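Local coordinates for protein shikimate 5-dehydrogenase (Thermus thermophilus, PDB 2D5C) that catalyses the reversible NADPH-linked reduction of 3-dehydroshikimate to shikimate, a step of chorismate biosynthesis, and works as a homodimer, at residues A[21-26]-A[251-256]; A[182-187]-A[206-211]; A[195-200]-A[221-226]. One frame throughout, in Å; residues are numbered along the deposited sequence.

Contact 1 (A[21-26]-A[251-256]); sequences AFALES and SGMEEA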
ATOM      1  N   ALA A  21      -1.257  15.463  12.250  1.00 23.82           N
ATOM      2  CA  ALA A  21      -2.565  16.003  12.597  1.00 26.29           C
ATOM      3  C   ALA A  21      -2.769  17.131  11.596  1.00 26.40           C
ATOM      4  O   ALA A  21      -3.857  17.305  11.045  1.00 31.53           O
ATOM      5  CB  ALA A  21      -2.559  16.544  14.026  1.00 29.84           C
ATOM      6  N   PHE A  22      -1.704  17.891  11.347  1.00 28.41           N
ATOM      7  CA  PHE A  22      -1.762  18.966  10.370  1.00 29.93           C
ATOM      8  C   PHE A  22      -2.040  18.366   8.990  1.00 32.78           C
ATOM      9  O   PHE A  22      -2.881  18.859   8.244  1.00 30.98           O
ATOM     10  CB  PHE A  22      -0.435  19.729  10.297  1.00 26.83           C
ATOM     11  CG  PHE A  22      -0.285  20.539   9.040  1.00 28.92           C
ATOM     12  CD1 PHE A  22      -0.982  21.735   8.878  1.00 30.27           C
ATOM     13  CD2 PHE A  22       0.477  20.058   7.975  1.00 29.26           C
ATOM     14  CE1 PHE A  22      -0.929  22.434   7.680  1.00 27.77           C
ATOM     15  CE2 PHE A  22       0.535  20.751   6.768  1.00 29.38           C
ATOM     16  CZ  PHE A  22      -0.169  21.940   6.618  1.00 33.18           C
ATOM     17  N   ALA A  23      -1.317  17.306   8.651  1.00 28.92           N
ATOM     18  CA  ALA A  23      -1.491  16.684   7.343  1.00 28.88           C
ATOM     19  C   ALA A  23      -2.953  16.315   7.094  1.00 26.01           C
ATOM     20  O   ALA A  23      -3.518  16.645   6.054  1.00 26.45           O
ATOM     21  CB  ALA A  23      -0.594  15.429   7.228  1.00 26.02           C
ATOM     22  N   LEU A  24      -3.550  15.631   8.062  1.00 30.56           N
ATOM     23  CA  LEU A  24      -4.934  15.188   7.958  1.00 28.58           C
ATOM     24  C   LEU A  24      -5.937  16.314   7.740  1.00 33.70           C
ATOM     25  O   LEU A  24      -6.699  16.280   6.780  1.00 32.93           O
ATOM     26  CB  LEU A  24      -5.319  14.392   9.204  1.00 26.50           C
ATOM     27  CG  LEU A  24      -4.695  12.999   9.275  1.00 28.31           C
ATOM     28  CD1 LEU A  24      -4.778  12.455  10.689  1.00 30.17           C
ATOM     29  CD2 LEU A  24      -5.394  12.084   8.279  1.00 29.83           C
ATOM     30  N   GLU A  25      -5.933  17.314   8.619  1.00 32.86           N
ATOM     31  CA  GLU A  25      -6.882  18.419   8.483  1.00 36.28           C
ATOM     32  C   GLU A  25      -6.618  19.222   7.217  1.00 34.19           C
ATOM     33  O   GLU A  25      -7.549  19.666   6.545  1.00 34.36           O
ATOM     34  CB  GLU A  25      -6.835  19.322   9.726  1.00 37.88           C
ATOM     35  CG  GLU A  25      -5.560  20.142   9.927  1.00 46.30           C
ATOM     36  CD  GLU A  25      -5.482  21.358   9.011  1.00 49.99           C
ATOM     37  OE1 GLU A  25      -6.543  21.947   8.701  1.00 51.58           O
ATOM     38  OE2 GLU A  25      -4.357  21.738   8.616  1.00 48.21           O
ATOM     39  N   SER A  26      -5.342  19.392   6.893  1.00 33.53           N
ATOM     40  CA  SER A  26      -4.933  20.135   5.710  1.00 35.12           C
ATOM     41  C   SER A  26      -5.508  19.526   4.434  1.00 34.50           C
ATOM     42  O   SER A  26      -5.830  20.235   3.475  1.00 35.24           O
ATOM     43  CB  SER A  26      -3.407  20.151   5.620  1.00 29.98           C
ATOM     44  OG  SER A  26      -3.000  20.647   4.362  1.00 48.40           O
ATOM     45  N   SER A 251       6.270  21.951   4.148  1.00 32.32           N
ATOM     46  CA  SER A 251       6.571  23.147   4.931  1.00 31.64           C
ATOM     47  C   SER A 251       5.547  23.310   6.049  1.00 32.51           C
ATOM     48  O   SER A 251       5.873  23.768   7.145  1.00 32.56           O
ATOM     49  CB  SER A 251       6.575  24.382   4.028  1.00 30.42           C
ATOM     50  OG  SER A 251       7.648  24.331   3.104  1.00 41.73           O
ATOM     51  N   GLY A 252       4.303  22.938   5.766  1.00 34.73           N
ATOM     52  CA  GLY A 252       3.264  23.033   6.773  1.00 32.30           C
ATOM     53  C   GLY A 252       3.538  22.052   7.895  1.00 34.76           C
ATOM     54  O   GLY A 252       3.342  22.353   9.070  1.00 28.95           O
ATOM     55  N   MET A 253       3.990  20.855   7.535  1.00 30.57           N
ATOM     56  CA  MET A 253       4.300  19.860   8.539  1.00 26.73           C
ATOM     57  C   MET A 253       5.518  20.285   9.359  1.00 25.60           C
ATOM     58  O   MET A 253       5.600  19.997  10.551  1.00 31.64           O
ATOM     59  CB  MET A 253       4.546  18.502   7.870  1.00 29.62           C
ATOM     60  CG  MET A 253       3.270  17.919   7.272  1.00 25.39           C
ATOM     61  SD  MET A 253       3.519  16.337   6.415  1.00 28.78           S
ATOM     62  CE  MET A 253       3.970  15.320   7.801  1.00 27.94           C
ATOM     63  N   GLU A 254       6.459  20.974   8.726  1.00 28.44           N
ATOM     64  CA  GLU A 254       7.658  21.412   9.435  1.00 27.12           C
ATOM     65  C   GLU A 254       7.241  22.427  10.489  1.00 33.67           C
ATOM     66  O   GLU A 254       7.637  22.334  11.654  1.00 28.84           O
ATOM     67  CB  GLU A 254       8.652  22.059   8.474  1.00 34.99           C
ATOM     68  CG  GLU A 254      10.036  22.244   9.078  1.00 29.60           C
ATOM     69  CD  GLU A 254      10.930  23.110   8.223  1.00 38.94           C
ATOM     70  OE1 GLU A 254      10.919  22.941   6.984  1.00 41.31           O
ATOM     71  OE2 GLU A 254      11.649  23.956   8.795  1.00 41.20           O
ATOM     72  N   GLU A 255       6.421  23.383  10.066  1.00 32.12           N
ATOM     73  CA  GLU A 255       5.924  24.426  10.954  1.00 37.35           C
ATOM     74  C   GLU A 255       5.186  23.828  12.145  1.00 39.90           C
ATOM     75  O   GLU A 255       5.313  24.306  13.272  1.00 36.76           O
ATOM     76  CB  GLU A 255       4.995  25.364  10.182  1.00 42.86           C
ATOM     77  CG  GLU A 255       4.413  26.496  11.012  1.00 54.97           C
ATOM     78  CD  GLU A 255       5.470  27.226  11.819  1.00 63.10           C
ATOM     79  OE1 GLU A 255       6.556  27.504  11.262  1.00 67.89           O
ATOM     80  OE2 GLU A 255       5.212  27.532  13.004  1.00 63.78           O
ATOM     81  N   ALA A 256       4.427  22.764  11.894  1.00 39.21           N
ATOM     82  CA  ALA A 256       3.668  22.094  12.939  1.00 36.63           C
ATOM     83  C   ALA A 256       4.575  21.418  13.968  1.00 39.63           C
ATOM     84  O   ALA A 256       4.259  21.385  15.157  1.00 38.81           O
ATOM     85  CB  ALA A 256       2.727  21.061  12.314  1.00 40.62           C
TER

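Contact 2 (A[182-187]-A[206-211]); sequences GLEDPS and VYRPLW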
ATOM      1  N   GLY A 182      24.405  14.159  21.259  1.00 26.33           N
ATOM      2  CA  GLY A 182      23.807  15.477  21.248  1.00 23.88           C
ATOM      3  C   GLY A 182      22.339  15.445  21.608  1.00 27.37           C
ATOM      4  O   GLY A 182      21.759  16.471  21.971  1.00 28.80           O
ATOM      5  N   LEU A 183      21.720  14.272  21.501  1.00 29.06           N
ATOM      6  CA  LEU A 183      20.305  14.138  21.830  1.00 26.44           C
ATOM      7  C   LEU A 183      20.086  14.489  23.305  1.00 30.83           C
ATOM      8  O   LEU A 183      20.671  13.873  24.197  1.00 29.55           O
ATOM      9  CB  LEU A 183      19.836  12.707  21.542  1.00 29.12           C
ATOM     10  CG  LEU A 183      18.386  12.342  21.868  1.00 33.27           C
ATOM     11  CD1 LEU A 183      17.428  13.209  21.068  1.00 25.55           C
ATOM     12  CD2 LEU A 183      18.165  10.876  21.539  1.00 34.36           C
ATOM     13  N   GLU A 184      19.252  15.494  23.540  1.00 28.34           N
ATOM     14  CA  GLU A 184      18.941  15.978  24.887  1.00 36.30           C
ATOM     15  C   GLU A 184      20.200  16.213  25.734  1.00 35.43           C
ATOM     16  O   GLU A 184      20.198  15.981  26.945  1.00 35.37           O
ATOM     17  CB  GLU A 184      18.009  14.984  25.606  1.00 42.84           C
ATOM     18  CG  GLU A 184      16.879  14.433  24.740  1.00 43.38           C
ATOM     19  CD  GLU A 184      15.676  15.351  24.643  1.00 52.30           C
ATOM     20  OE1 GLU A 184      15.859  16.583  24.589  1.00 57.94           O
ATOM     21  OE2 GLU A 184      14.539  14.832  24.605  1.00 55.03           O
ATOM     22  N   ASP A 185      21.278  16.666  25.104  1.00 27.60           N
ATOM     23  CA  ASP A 185      22.517  16.935  25.826  1.00 29.25           C
ATOM     24  C   ASP A 185      23.291  18.065  25.128  1.00 30.32           C
ATOM     25  O   ASP A 185      24.142  17.817  24.270  1.00 31.86           O
ATOM     26  CB  ASP A 185      23.385  15.673  25.903  1.00 27.46           C
ATOM     27  CG  ASP A 185      24.583  15.851  26.821  1.00 34.64           C
ATOM     28  OD1 ASP A 185      24.833  16.997  27.265  1.00 39.04           O
ATOM     29  OD2 ASP A 185      25.284  14.855  27.097  1.00 37.30           O
ATOM     30  N   PRO A 186      22.996  19.326  25.493  1.00 33.55           N
ATOM     31  CA  PRO A 186      23.662  20.493  24.900  1.00 26.56           C
ATOM     32  C   PRO A 186      25.176  20.521  25.077  1.00 28.08           C
ATOM     33  O   PRO A 186      25.870  21.302  24.415  1.00 26.14           O
ATOM     34  CB  PRO A 186      22.982  21.671  25.602  1.00 32.54           C
ATOM     35  CG  PRO A 186      21.612  21.138  25.906  1.00 33.78           C
ATOM     36  CD  PRO A 186      21.924  19.751  26.411  1.00 32.68           C
ATOM     37  N   SER A 187      25.700  19.672  25.954  1.00 22.84           N
ATOM     38  CA  SER A 187      27.138  19.643  26.201  1.00 25.00           C
ATOM     39  C   SER A 187      27.892  18.662  25.314  1.00 22.02           C
ATOM     40  O   SER A 187      29.121  18.645  25.305  1.00 25.25           O
ATOM     41  CB  SER A 187      27.425  19.274  27.667  1.00 31.37           C
ATOM     42  OG  SER A 187      27.571  17.866  27.827  1.00 32.08           O
ATOM     43  N   VAL A 206      19.475  15.148  14.737  1.00 22.40           N
ATOM     44  CA  VAL A 206      18.996  15.328  16.108  1.00 22.04           C
ATOM     45  C   VAL A 206      18.319  16.693  16.148  1.00 26.39           C
ATOM     46  O   VAL A 206      18.908  17.696  15.713  1.00 24.78           O
ATOM     47  CB  VAL A 206      20.157  15.341  17.137  1.00 25.41           C
ATOM     48  CG1 VAL A 206      19.641  15.799  18.518  1.00 25.84           C
ATOM     49  CG2 VAL A 206      20.780  13.955  17.244  1.00 23.87           C
ATOM     50  N   TYR A 207      17.084  16.734  16.646  1.00 26.29           N
ATOM     51  CA  TYR A 207      16.355  17.997  16.744  1.00 27.70           C
ATOM     52  C   TYR A 207      15.860  18.288  18.168  1.00 28.19           C
ATOM     53  O   TYR A 207      14.985  19.127  18.372  1.00 31.54           O
ATOM     54  CB  TYR A 207      15.198  18.040  15.735  1.00 26.74           C
ATOM     55  CG  TYR A 207      14.228  16.888  15.835  1.00 30.20           C
ATOM     56  CD1 TYR A 207      13.295  16.824  16.867  1.00 32.39           C
ATOM     57  CD2 TYR A 207      14.262  15.846  14.909  1.00 30.87           C
ATOM     58  CE1 TYR A 207      12.419  15.745  16.979  1.00 39.58           C
ATOM     59  CE2 TYR A 207      13.395  14.768  15.010  1.00 31.66           C
ATOM     60  CZ  TYR A 207      12.479  14.721  16.044  1.00 42.83           C
ATOM     61  OH  TYR A 207      11.625  13.650  16.143  1.00 51.40           O
ATOM     62  N   ARG A 208      16.433  17.585  19.140  1.00 31.02           N
ATOM     63  CA  ARG A 208      16.135  17.795  20.560  1.00 28.44           C
ATOM     64  C   ARG A 208      17.457  17.804  21.310  1.00 30.88           C
ATOM     65  O   ARG A 208      18.025  16.749  21.598  1.00 29.70           O
ATOM     66  CB  ARG A 208      15.251  16.675  21.124  1.00 37.07           C
ATOM     67  CG  ARG A 208      13.766  16.829  20.842  1.00 41.00           C
ATOM     68  CD  ARG A 208      12.958  15.823  21.663  1.00 52.61           C
ATOM     69  NE  ARG A 208      11.516  16.013  21.525  1.00 59.38           N
ATOM     70  CZ  ARG A 208      10.847  17.068  21.987  1.00 63.54           C
ATOM     71  NH1 ARG A 208      11.490  18.036  22.628  1.00 64.53           N
ATOM     72  NH2 ARG A 208       9.535  17.156  21.804  1.00 61.20           N
ATOM     73  N   PRO A 209      17.982  18.997  21.633  1.00 24.41           N
ATOM     74  CA  PRO A 209      17.468  20.344  21.365  1.00 28.72           C
ATOM     75  C   PRO A 209      17.501  20.675  19.870  1.00 32.66           C
ATOM     76  O   PRO A 209      18.210  20.014  19.110  1.00 30.86           O
ATOM     77  CB  PRO A 209      18.422  21.221  22.160  1.00 28.19           C
ATOM     78  CG  PRO A 209      19.722  20.488  22.014  1.00 30.23           C
ATOM     79  CD  PRO A 209      19.312  19.059  22.265  1.00 29.34           C
ATOM     80  N   LEU A 210      16.750  21.691  19.448  1.00 25.70           N
ATOM     81  CA  LEU A 210      16.736  22.069  18.032  1.00 26.91           C
ATOM     82  C   LEU A 210      18.128  22.530  17.596  1.00 25.26           C
ATOM     83  O   LEU A 210      18.668  22.055  16.593  1.00 24.93           O
ATOM     84  CB  LEU A 210      15.716  23.183  17.770  1.00 25.18           C
ATOM     85  CG  LEU A 210      15.582  23.661  16.321  1.00 29.91           C
ATOM     86  CD1 LEU A 210      15.109  22.500  15.430  1.00 28.16           C
ATOM     87  CD2 LEU A 210      14.589  24.826  16.240  1.00 27.79           C
ATOM     88  N   TRP A 211      18.701  23.469  18.342  1.00 26.03           N
ATOM     89  CA  TRP A 211      20.036  23.955  18.034  1.00 22.63           C
ATOM     90  C   TRP A 211      21.040  23.254  18.921  1.00 28.20           C
ATOM     91  O   TRP A 211      21.397  23.729  19.995  1.00 25.18           O
ATOM     92  CB  TRP A 211      20.104  25.473  18.199  1.00 28.01           C
ATOM     93  CG  TRP A 211      19.358  26.135  17.095  1.00 26.01           C
ATOM     94  CD1 TRP A 211      18.085  26.625  17.138  1.00 30.72           C
ATOM     95  CD2 TRP A 211      19.786  26.250  15.728  1.00 27.72           C
ATOM     96  NE1 TRP A 211      17.692  27.031  15.883  1.00 30.76           N
ATOM     97  CE2 TRP A 211      18.718  26.813  15.001  1.00 27.97           C
ATOM     98  CE3 TRP A 211      20.969  25.927  15.052  1.00 31.13           C
ATOM     99  CZ2 TRP A 211      18.796  27.065  13.623  1.00 31.81           C
ATOM    100  CZ3 TRP A 211      21.048  26.175  13.679  1.00 32.68           C
ATOM    101  CH2 TRP A 211      19.965  26.740  12.983  1.00 32.08           C
TER

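Contact 3 (A[195-200]-A[221-226]); sequences LFPEEG and KGLKVQ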
ATOM      1  N   LEU A 195      37.873  19.645  14.494  1.00 27.86           N
ATOM      2  CA  LEU A 195      37.798  18.725  13.356  1.00 26.85           C
ATOM      3  C   LEU A 195      36.778  19.173  12.308  1.00 26.38           C
ATOM      4  O   LEU A 195      36.626  18.538  11.258  1.00 26.92           O
ATOM      5  CB  LEU A 195      37.485  17.298  13.826  1.00 25.69           C
ATOM      6  CG  LEU A 195      38.579  16.637  14.681  1.00 27.38           C
ATOM      7  CD1 LEU A 195      38.236  15.160  14.895  1.00 28.66           C
ATOM      8  CD2 LEU A 195      39.929  16.768  14.000  1.00 29.21           C
ATOM      9  N   PHE A 196      36.082  20.269  12.587  1.00 25.07           N
ATOM     10  CA  PHE A 196      35.117  20.792  11.619  1.00 27.87           C
ATOM     11  C   PHE A 196      35.855  21.426  10.439  1.00 31.69           C
ATOM     12  O   PHE A 196      36.964  21.948  10.603  1.00 34.52           O
ATOM     13  CB  PHE A 196      34.233  21.891  12.234  1.00 23.21           C
ATOM     14  CG  PHE A 196      33.099  21.379  13.094  1.00 24.84           C
ATOM     15  CD1 PHE A 196      33.340  20.891  14.375  1.00 25.87           C
ATOM     16  CD2 PHE A 196      31.788  21.398  12.624  1.00 24.77           C
ATOM     17  CE1 PHE A 196      32.290  20.431  15.177  1.00 23.41           C
ATOM     18  CE2 PHE A 196      30.724  20.939  13.419  1.00 25.23           C
ATOM     19  CZ  PHE A 196      30.978  20.458  14.694  1.00 27.22           C
ATOM     20  N   PRO A 197      35.261  21.380   9.232  1.00 34.83           N
ATOM     21  CA  PRO A 197      35.907  21.989   8.063  1.00 32.20           C
ATOM     22  C   PRO A 197      35.715  23.512   8.188  1.00 35.99           C
ATOM     23  O   PRO A 197      34.783  23.948   8.862  1.00 37.45           O
ATOM     24  CB  PRO A 197      35.123  21.397   6.903  1.00 30.19           C
ATOM     25  CG  PRO A 197      33.711  21.349   7.461  1.00 26.73           C
ATOM     26  CD  PRO A 197      34.004  20.717   8.842  1.00 30.10           C
ATOM     27  N   GLU A 198      36.597  24.315   7.581  1.00 41.88           N
ATOM     28  CA  GLU A 198      36.473  25.782   7.677  1.00 45.27           C
ATOM     29  C   GLU A 198      35.462  26.325   6.651  1.00 43.97           C
ATOM     30  O   GLU A 198      35.153  27.520   6.635  1.00 43.50           O
ATOM     31  CB  GLU A 198      37.837  26.479   7.496  1.00 53.15           C
ATOM     32  CG  GLU A 198      38.960  26.129   8.493  1.00 60.52           C
ATOM     33  CD  GLU A 198      38.780  26.712   9.889  1.00 69.58           C
ATOM     34  OE1 GLU A 198      38.261  27.850  10.044  1.00 75.79           O
ATOM     35  OE2 GLU A 198      39.203  26.008  10.831  1.00 74.56           O
ATOM     36  N   GLU A 199      34.954  25.443   5.791  1.00 39.79           N
ATOM     37  CA  GLU A 199      33.957  25.838   4.795  1.00 38.72           C
ATOM     38  C   GLU A 199      33.069  24.668   4.379  1.00 33.52           C
ATOM     39  O   GLU A 199      33.499  23.516   4.375  1.00 38.17           O
ATOM     40  CB  GLU A 199      34.628  26.421   3.548  1.00 44.79           C
ATOM     41  CG  GLU A 199      35.230  25.375   2.619  1.00 53.86           C
ATOM     42  CD  GLU A 199      35.540  25.931   1.235  1.00 65.52           C
ATOM     43  OE1 GLU A 199      36.637  26.492   1.050  1.00 69.35           O
ATOM     44  OE2 GLU A 199      34.683  25.807   0.332  1.00 71.01           O
ATOM     45  N   GLY A 200      31.826  24.976   4.027  1.00 28.69           N
ATOM     46  CA  GLY A 200      30.893  23.946   3.618  1.00 24.59           C
ATOM     47  C   GLY A 200      29.557  24.040   4.332  1.00 26.99           C
ATOM     48  O   GLY A 200      29.110  25.135   4.680  1.00 28.38           O
ATOM     49  N   LYS A 221      31.574  28.157  13.058  1.00 27.42           N
ATOM     50  CA  LYS A 221      32.760  27.807  12.281  1.00 31.08           C
ATOM     51  C   LYS A 221      32.727  28.381  10.870  1.00 33.14           C
ATOM     52  O   LYS A 221      33.724  28.341  10.152  1.00 40.62           O
ATOM     53  CB  LYS A 221      32.888  26.285  12.180  1.00 33.68           C
ATOM     54  CG  LYS A 221      34.228  25.796  11.663  1.00 44.43           C
ATOM     55  CD  LYS A 221      35.307  25.956  12.722  1.00 47.56           C
ATOM     56  CE  LYS A 221      34.960  25.156  13.971  1.00 52.97           C
ATOM     57  NZ  LYS A 221      35.901  25.407  15.096  1.00 45.58           N
ATOM     58  N   GLY A 222      31.576  28.898  10.467  1.00 26.52           N
ATOM     59  CA  GLY A 222      31.462  29.450   9.134  1.00 28.66           C
ATOM     60  C   GLY A 222      30.900  28.454   8.142  1.00 27.09           C
ATOM     61  O   GLY A 222      31.254  28.494   6.961  1.00 27.85           O
ATOM     62  N   LEU A 223      30.042  27.548   8.615  1.00 23.31           N
ATOM     63  CA  LEU A 223      29.412  26.559   7.748  1.00 22.72           C
ATOM     64  C   LEU A 223      27.932  26.874   7.622  1.00 23.44           C
ATOM     65  O   LEU A 223      27.319  27.415   8.545  1.00 25.26           O
ATOM     66  CB  LEU A 223      29.555  25.131   8.320  1.00 17.99           C
ATOM     67  CG  LEU A 223      30.957  24.615   8.641  1.00 22.14           C
ATOM     68  CD1 LEU A 223      30.834  23.151   9.059  1.00 21.10           C
ATOM     69  CD2 LEU A 223      31.878  24.749   7.450  1.00 23.23           C
ATOM     70  N   LYS A 224      27.349  26.535   6.476  1.00 21.07           N
ATOM     71  CA  LYS A 224      25.924  26.742   6.264  1.00 19.07           C
ATOM     72  C   LYS A 224      25.274  25.582   7.029  1.00 25.36           C
ATOM     73  O   LYS A 224      25.790  24.467   6.992  1.00 27.33           O
ATOM     74  CB  LYS A 224      25.596  26.645   4.768  1.00 26.48           C
ATOM     75  CG  LYS A 224      24.184  27.080   4.420  1.00 29.70           C
ATOM     76  CD  LYS A 224      23.919  26.945   2.923  1.00 38.05           C
ATOM     77  CE  LYS A 224      22.514  27.405   2.563  1.00 40.41           C
ATOM     78  NZ  LYS A 224      22.290  28.832   2.919  1.00 50.73           N
ATOM     79  N   VAL A 225      24.162  25.823   7.715  1.00 20.42           N
ATOM     80  CA  VAL A 225      23.553  24.742   8.493  1.00 23.04           C
ATOM     81  C   VAL A 225      22.063  24.521   8.297  1.00 26.05           C
ATOM     82  O   VAL A 225      21.336  25.404   7.847  1.00 25.95           O
ATOM     83  CB  VAL A 225      23.768  24.944  10.032  1.00 19.58           C
ATOM     84  CG1 VAL A 225      25.248  24.979  10.365  1.00 23.22           C
ATOM     85  CG2 VAL A 225      23.066  26.217  10.500  1.00 29.04           C
ATOM     86  N   GLN A 226      21.619  23.316   8.643  1.00 23.96           N
ATOM     87  CA  GLN A 226      20.207  22.967   8.575  1.00 21.95           C
ATOM     88  C   GLN A 226      19.875  22.076   9.762  1.00 21.44           C
ATOM     89  O   GLN A 226      20.614  21.146  10.070  1.00 22.79           O
ATOM     90  CB  GLN A 226      19.868  22.227   7.280  1.00 26.38           C
ATOM     91  CG  GLN A 226      18.376  21.932   7.164  1.00 26.91           C
ATOM     92  CD  GLN A 226      18.007  21.257   5.863  1.00 35.12           C
ATOM     93  OE1 GLN A 226      18.429  20.131   5.591  1.00 30.64           O
ATOM     94  NE2 GLN A 226      17.218  21.946   5.043  1.00 26.96           N
TER
HETATM   95  O   HOH W   1      33.828  29.624   6.294  1.00 40.27           O
HETATM   96  O   HOH W   2      34.851  30.200   8.181  1.00 59.24           O

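Contact 1 (A[21-26]-A[251-256])
Phe-22 lays its ring against the backbone of Gly-252 in a helix-helix packing that brings C-terminal helix 250-260 back onto helix 16-26 of the substrate-binding part. The two helix segments run at 136° to each other, with axes 9.4 Å apart at their closest. Gly-252 C sits over one face of the ring, toward its rim, and is 3.5 Å from Phe-22 CE2. The other face is met by Ser-26 CB, one turn on in the same helix, so the ring is held between its own helix and the partner. Gly-252 lets the ring come this close, because a CB there would run into Phe-22 CZ. Phe-22 CG stands anti to the backbone N (chi1 162°), which sends the ring out to helix 250-260. At its base, Phe-22 CB meets Ala-256 CB at 4.0 Å. Met-253 CG touches Phe-22 CD2 at 3.6 Å. No hydrogen bond crosses; the contact is apolar packing. Further out, Met-253 rests on Ala-237 of helix 229-244, on Pro-248, and on Met-19 and His-20. Its side chain is about 7 Å from those of Ser-16 and Gln-235, which bind shikimate. Met-253 SD lies 4.3 Å from Ala-23 CB.

Contact 2 (A[182-187]-A[206-211])
Glu-184 N gives a short, nearly straight hydrogen bond to Arg-208 O, 2.6 Å long with an angle of 175° at the hydrogen. The same oxygen also receives a CA-H...O contact from Leu-183 CA at 3.5 Å. The two loops are thus joined backbone to backbone.

The side chains of Glu-184 and Arg-208 lie alongside each other and point the same way. Glu-184 OE1 rests 3.5 Å from Arg-208 CB, and Glu-184 OE2 is equally near Arg-208 CD. The carboxylate therefore touches the aliphatic part of the arginine. Glu-184 CG is anti to its carbonyl carbon (chi1 -43°), and a further bend at chi2 folds the carboxylate back to Arg-208. OE2 stays 4.5 Å from Arg-208 NE and well out of the guanidinium plane, so any attraction is probably electrostatic, with no N-H pointing at the oxygen. The arginine runs extended from CG to NE. Its NH2 bonds to His-13 O, and NE too is hydrogen-bonded outside the two segments.

Next to the backbone bond, Val-206 CG1 packs on Leu-183 CA at 3.8 Å. Pro-209, which follows a cis peptide bond, brings CD to 3.6 Å from Gly-182 O. Gly-182 has a positive phi of 108°, at which a side chain would jam against the preceding carbonyl. Beyond the turn, Asp-185 OD1 accepts from Ser-187 N, an Asx turn, and also from Ser-187 OG.

Tyr-207 is a shikimate-binding residue, and its side chain packs on Leu-15 and on Leu-229 and Leu-232 of helix 229-244. The contact thus lies beside the substrate site. Segment 182-187 belongs to the long loop between strands 174-177 and 201-204, and segment 206-211 leads from strand 201-204 into helix 213-220.

Contact 3 (A[195-200]-A[221-226])
Leu-223 reaches from its loop across to Pro-197 and Gly-200. Its CB lies 3.7 Å from Gly-200 O. CG is anti to the carbonyl carbon (chi1 -55°) and comes to 3.9 Å from Pro-197 O. There the chain forks. CD1 packs on Pro-197 CG at 3.8 Å and meets the Phe-196 ring at its edge. CD2 fits against the backbone, 3.3 Å from both Glu-199 C and Pro-197 O. With an alanine here CG and both methyls are gone, which is likely to open a gap between Pro-197, the Phe-196 ring edge and the 199-200 backbone. Beside it, Lys-221 folds at chi2 and chi3, which carries CE to Phe-196 CB, and its NZ bonds to Ala-193 O. Water probably bridges Glu-198 O to the carbonyls of Lys-221 and Gly-222; the two modelled sites are too close to be filled at once. Lys-224 N closes the contact with a hydrogen bond of 2.9 Å to Gly-200 O. Gly-222 ends helix 213-220 in a Schellman motif, and the chain turns into strand 224-226. This is the return of a beta-alpha-beta crossover, from strand 201-204 through the helix to the outermost parallel strand of the Rossmann-type NADP domain.

From the N terminus, helix 16-26 comes first, and contact 1 joins it to helix 250-260 near the other end of the chain. That loop holds most of the protein, so contacts 2 and 3 are nested inside it. Contact 2 closes a short loop from 182-187 to 206-211. Contact 3 starts within it, at 195-200, and ends beyond it, at 221-226, so the two cross. They touch where Trp-211 CZ3 packs on Val-225 CG2. Contact 1 brings the C-terminal helix back onto helix 16-26. Contacts 2 and 3 tie together the loops around strand 201-204, helix 213-220 and strand 224-226 of the parallel sheet.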